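Local atomic coordinates of sortase (Actinomyces oris, PDB entry 5UTT), a protein that probably acts as a class E sortase, a cysteine transpeptidase of the kind that attaches sorted proteins to the Gram-positive cell wall. Residues Thr28-Lys36 and Gly98-Ala106. Sequence-based numbering, arbitrary orientation.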
loop_
_atom_site.group_PDB
_atom_site.type_symbol
_atom_site.label_atom_id
_atom_site.label_comp_id
_atom_site.label_asym_id
_atom_site.label_seq_id
_atom_site.Cartn_x
_atom_site.Cartn_y
_atom_site.Cartn_z
ATOM N N THR A 28 -0.581 -13.043 -6.671
ATOM C CA THR A 28 -1.032 -11.636 -6.750
ATOM C C THR A 28 -2.269 -11.438 -5.865
ATOM O O THR A 28 -3.181 -12.292 -5.847
ATOM C CB THR A 28 -1.310 -11.224 -8.187
ATOM O OG1 THR A 28 -0.104 -11.422 -8.969
ATOM C CG2 THR A 28 -1.739 -9.766 -8.308
ATOM N N ILE A 29 -2.256 -10.337 -5.145
ATOM C CA ILE A 29 -3.367 -9.947 -4.225
ATOM C C ILE A 29 -4.246 -8.907 -4.921
ATOM O O ILE A 29 -5.481 -8.865 -4.737
ATOM C CB ILE A 29 -2.799 -9.341 -2.936
ATOM C CG1 ILE A 29 -1.827 -10.306 -2.248
ATOM C CG2 ILE A 29 -3.956 -8.935 -2.003
ATOM C CD1 ILE A 29 -1.203 -9.789 -0.965
ATOM N N GLY A 30 -3.639 -8.013 -5.702
ATOM C CA GLY A 30 -4.415 -6.912 -6.274
ATOM C C GLY A 30 -3.501 -5.952 -6.993
ATOM O O GLY A 30 -2.356 -6.320 -7.318
ATOM N N MET A 31 -4.022 -4.752 -7.265
ATOM C CA MET A 31 -3.214 -3.649 -7.830
ATOM C C MET A 31 -3.259 -2.415 -6.966
ATOM O O MET A 31 -4.308 -2.137 -6.283
ATOM C CB MET A 31 -3.648 -3.293 -9.251
ATOM C CG MET A 31 -3.068 -4.191 -10.320
ATOM S SD MET A 31 -3.820 -3.766 -11.905
ATOM C CE MET A 31 -2.556 -4.447 -12.973
ATOM N N LEU A 32 -2.120 -1.737 -6.879
ATOM C CA LEU A 32 -2.051 -0.494 -6.154
ATOM C C LEU A 32 -2.275 0.671 -7.097
ATOM O O LEU A 32 -1.582 0.809 -8.096
ATOM C CB LEU A 32 -0.695 -0.321 -5.478
ATOM C CG LEU A 32 -0.450 0.898 -4.595
ATOM C CD1 LEU A 32 -1.342 0.887 -3.348
ATOM C CD2 LEU A 32 1.028 0.977 -4.233
ATOM N N VAL A 33 -3.198 1.538 -6.742
ATOM C CA VAL A 33 -3.432 2.777 -7.516
ATOM C C VAL A 33 -3.310 3.962 -6.549
ATOM O O VAL A 33 -3.998 4.035 -5.524
ATOM C CB VAL A 33 -4.796 2.760 -8.225
ATOM C CG1 VAL A 33 -5.064 4.094 -8.866
ATOM C CG2 VAL A 33 -4.874 1.640 -9.261
ATOM N N VAL A 34 -2.427 4.903 -6.866
ATOM C CA VAL A 34 -2.301 6.114 -6.052
ATOM C C VAL A 34 -2.585 7.313 -6.969
ATOM O O VAL A 34 -1.776 7.618 -7.865
ATOM C CB VAL A 34 -0.914 6.198 -5.405
ATOM C CG1 VAL A 34 -0.778 7.499 -4.613
ATOM C CG2 VAL A 34 -0.618 4.954 -4.556
ATOM N N PRO A 35 -3.688 8.026 -6.753
ATOM C CA PRO A 35 -4.027 9.119 -7.694
ATOM C C PRO A 35 -2.972 10.216 -7.894
ATOM O O PRO A 35 -2.828 10.757 -8.993
ATOM C CB PRO A 35 -5.299 9.679 -7.080
ATOM C CG PRO A 35 -5.939 8.490 -6.457
ATOM C CD PRO A 35 -4.800 7.781 -5.797
ATOM N N LYS A 36 -2.172 10.498 -6.874
ATOM C CA LYS A 36 -1.048 11.437 -7.057
ATOM C C LYS A 36 0.116 10.940 -7.926
ATOM O O LYS A 36 1.088 11.684 -8.141
ATOM C CB LYS A 36 -0.502 11.843 -5.718
ATOM C CG LYS A 36 -1.403 12.879 -5.059
ATOM C CD LYS A 36 -0.590 13.694 -4.100
ATOM C CE LYS A 36 -1.258 14.998 -3.743
ATOM N NZ LYS A 36 -0.584 15.486 -2.515
ATOM N N GLY A 98 -4.521 12.988 3.891
ATOM C CA GLY A 98 -5.745 13.007 3.093
ATOM C C GLY A 98 -5.648 12.487 1.670
ATOM O O GLY A 98 -6.666 12.186 1.034
ATOM N N ASP A 99 -4.430 12.310 1.170
ATOM C CA ASP A 99 -4.304 11.689 -0.144
ATOM C C ASP A 99 -4.782 10.241 -0.148
ATOM O O ASP A 99 -4.614 9.500 0.840
ATOM C CB ASP A 99 -2.844 11.752 -0.582
ATOM C CG ASP A 99 -2.394 13.162 -0.899
ATOM O OD1 ASP A 99 -3.242 14.014 -1.260
ATOM O OD2 ASP A 99 -1.189 13.427 -0.820
ATOM N N GLU A 100 -5.345 9.805 -1.276
ATOM C CA GLU A 100 -5.888 8.468 -1.354
ATOM C C GLU A 100 -4.871 7.429 -1.737
ATOM O O GLU A 100 -4.033 7.668 -2.645
ATOM C CB GLU A 100 -6.995 8.418 -2.403
ATOM C CG GLU A 100 -8.322 8.963 -1.859
ATOM C CD GLU A 100 -9.462 8.946 -2.846
ATOM O OE1 GLU A 100 -9.215 8.830 -4.057
ATOM O OE2 GLU A 100 -10.645 9.033 -2.393
ATOM N N ILE A 101 -4.944 6.277 -1.085
ATOM C CA ILE A 101 -4.186 5.073 -1.502
ATOM C C ILE A 101 -5.226 3.989 -1.780
ATOM O O ILE A 101 -6.042 3.627 -0.899
ATOM C CB ILE A 101 -3.181 4.641 -0.430
ATOM C CG1 ILE A 101 -2.120 5.739 -0.223
ATOM C CG2 ILE A 101 -2.514 3.315 -0.758
ATOM C CD1 ILE A 101 -1.102 5.381 0.821
ATOM N N ILE A 102 -5.245 3.478 -2.993
ATOM C CA ILE A 102 -6.380 2.651 -3.448
ATOM C C ILE A 102 -5.843 1.302 -3.828
ATOM O O ILE A 102 -4.854 1.223 -4.635
ATOM C CB ILE A 102 -7.154 3.298 -4.613
ATOM C CG1 ILE A 102 -7.674 4.686 -4.190
ATOM C CG2 ILE A 102 -8.267 2.361 -5.118
ATOM C CD1 ILE A 102 -8.347 5.463 -5.289
ATOM N N VAL A 103 -6.461 0.236 -3.274
ATOM C CA VAL A 103 -6.150 -1.098 -3.722
ATOM C C VAL A 103 -7.310 -1.709 -4.487
ATOM O O VAL A 103 -8.442 -1.738 -4.019
ATOM C CB VAL A 103 -5.641 -2.038 -2.603
ATOM C CG1 VAL A 103 -5.205 -3.369 -3.204
ATOM C CG2 VAL A 103 -4.547 -1.343 -1.816
ATOM N N SER A 104 -7.042 -2.197 -5.672
ATOM C CA SER A 104 -8.086 -2.917 -6.406
ATOM C C SER A 104 -7.841 -4.429 -6.310
ATOM O O SER A 104 -6.755 -4.924 -6.624
ATOM C CB SER A 104 -8.199 -2.433 -7.845
ATOM O OG SER A 104 -7.089 -2.789 -8.635
ATOM N N THR A 105 -8.890 -5.162 -5.954
ATOM C CA THR A 105 -8.874 -6.629 -6.029
ATOM C C THR A 105 -9.919 -7.061 -7.040
ATOM O O THR A 105 -10.639 -6.215 -7.600
ATOM C CB THR A 105 -9.148 -7.247 -4.651
ATOM O OG1 THR A 105 -10.491 -6.969 -4.230
ATOM C CG2 THR A 105 -8.131 -6.735 -3.636
ATOM N N ALA A 106 -10.024 -8.358 -7.288
ATOM C CA ALA A 106 -10.959 -8.858 -8.265
ATOM C C ALA A 106 -12.417 -8.441 -7.990
ATOM O O ALA A 106 -13.215 -8.236 -8.912
ATOM C CB ALA A 106 -10.854 -10.357 -8.373
HETATM O O HOH W 1 -7.448 -9.745 -6.526
HETATM O O HOH W 2 -3.048 10.018 -4.002
#
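Met31 and Val33 pair with Ser104 and Ile102 in an antiparallel ladder, each pair joined by two backbone hydrogen bonds, while Leu32 and Val103 form the non-hydrogen-bonded pair between them; strands 28-33 and 100-104 run at 146° to each other. The bond from Val33 N to Ile102 O is short at 2.7 Å and nearly straight, whereas Ile102 N reaches Val33 O at a more bent angle. Where direct pairing ends, water takes over: one molecule joins Ile29 O to Ala106 N, another joins Glu100 O to Lys36 N.

Side chains alternate between the two faces. On the Leu32 face, CD1 of Leu32 lies 3.7 Å from CG2 of Ile101, the two side chains meeting at a slant. CG of Leu32 stands anti to the backbone N (chi1 -177°), and the end of the side chain bends back toward the partner strand; Phe89 and Ile47 pack against the same leucine. On the other face, CB of Met31 sits 3.5 Å from OG of Ser104, but the extended thioether chain then leads away. Farther along, CD1 of Ile102 meets CG of Pro35 at 4.0 Å, the side chains crossing at about a right angle, and Ser182 touches both.

Beyond the ladder, the extended Lys36 chain brings NZ to the syn side of Asp99 OD2 at 2.7 Å, 24° out of the carboxylate plane. Both ends have a second partner: Gln96 N also bonds to OD2, and Leu94 O accepts from NZ.

Ile29 and Gly30 form a classic beta bulge opposite Ile47 on strand 45-49. Strand 28-33 is thus held between strands 45-49 and 100-104, and its pairing with the latter closes the eight-stranded sheet characteristic of the sortase beta-barrel fold.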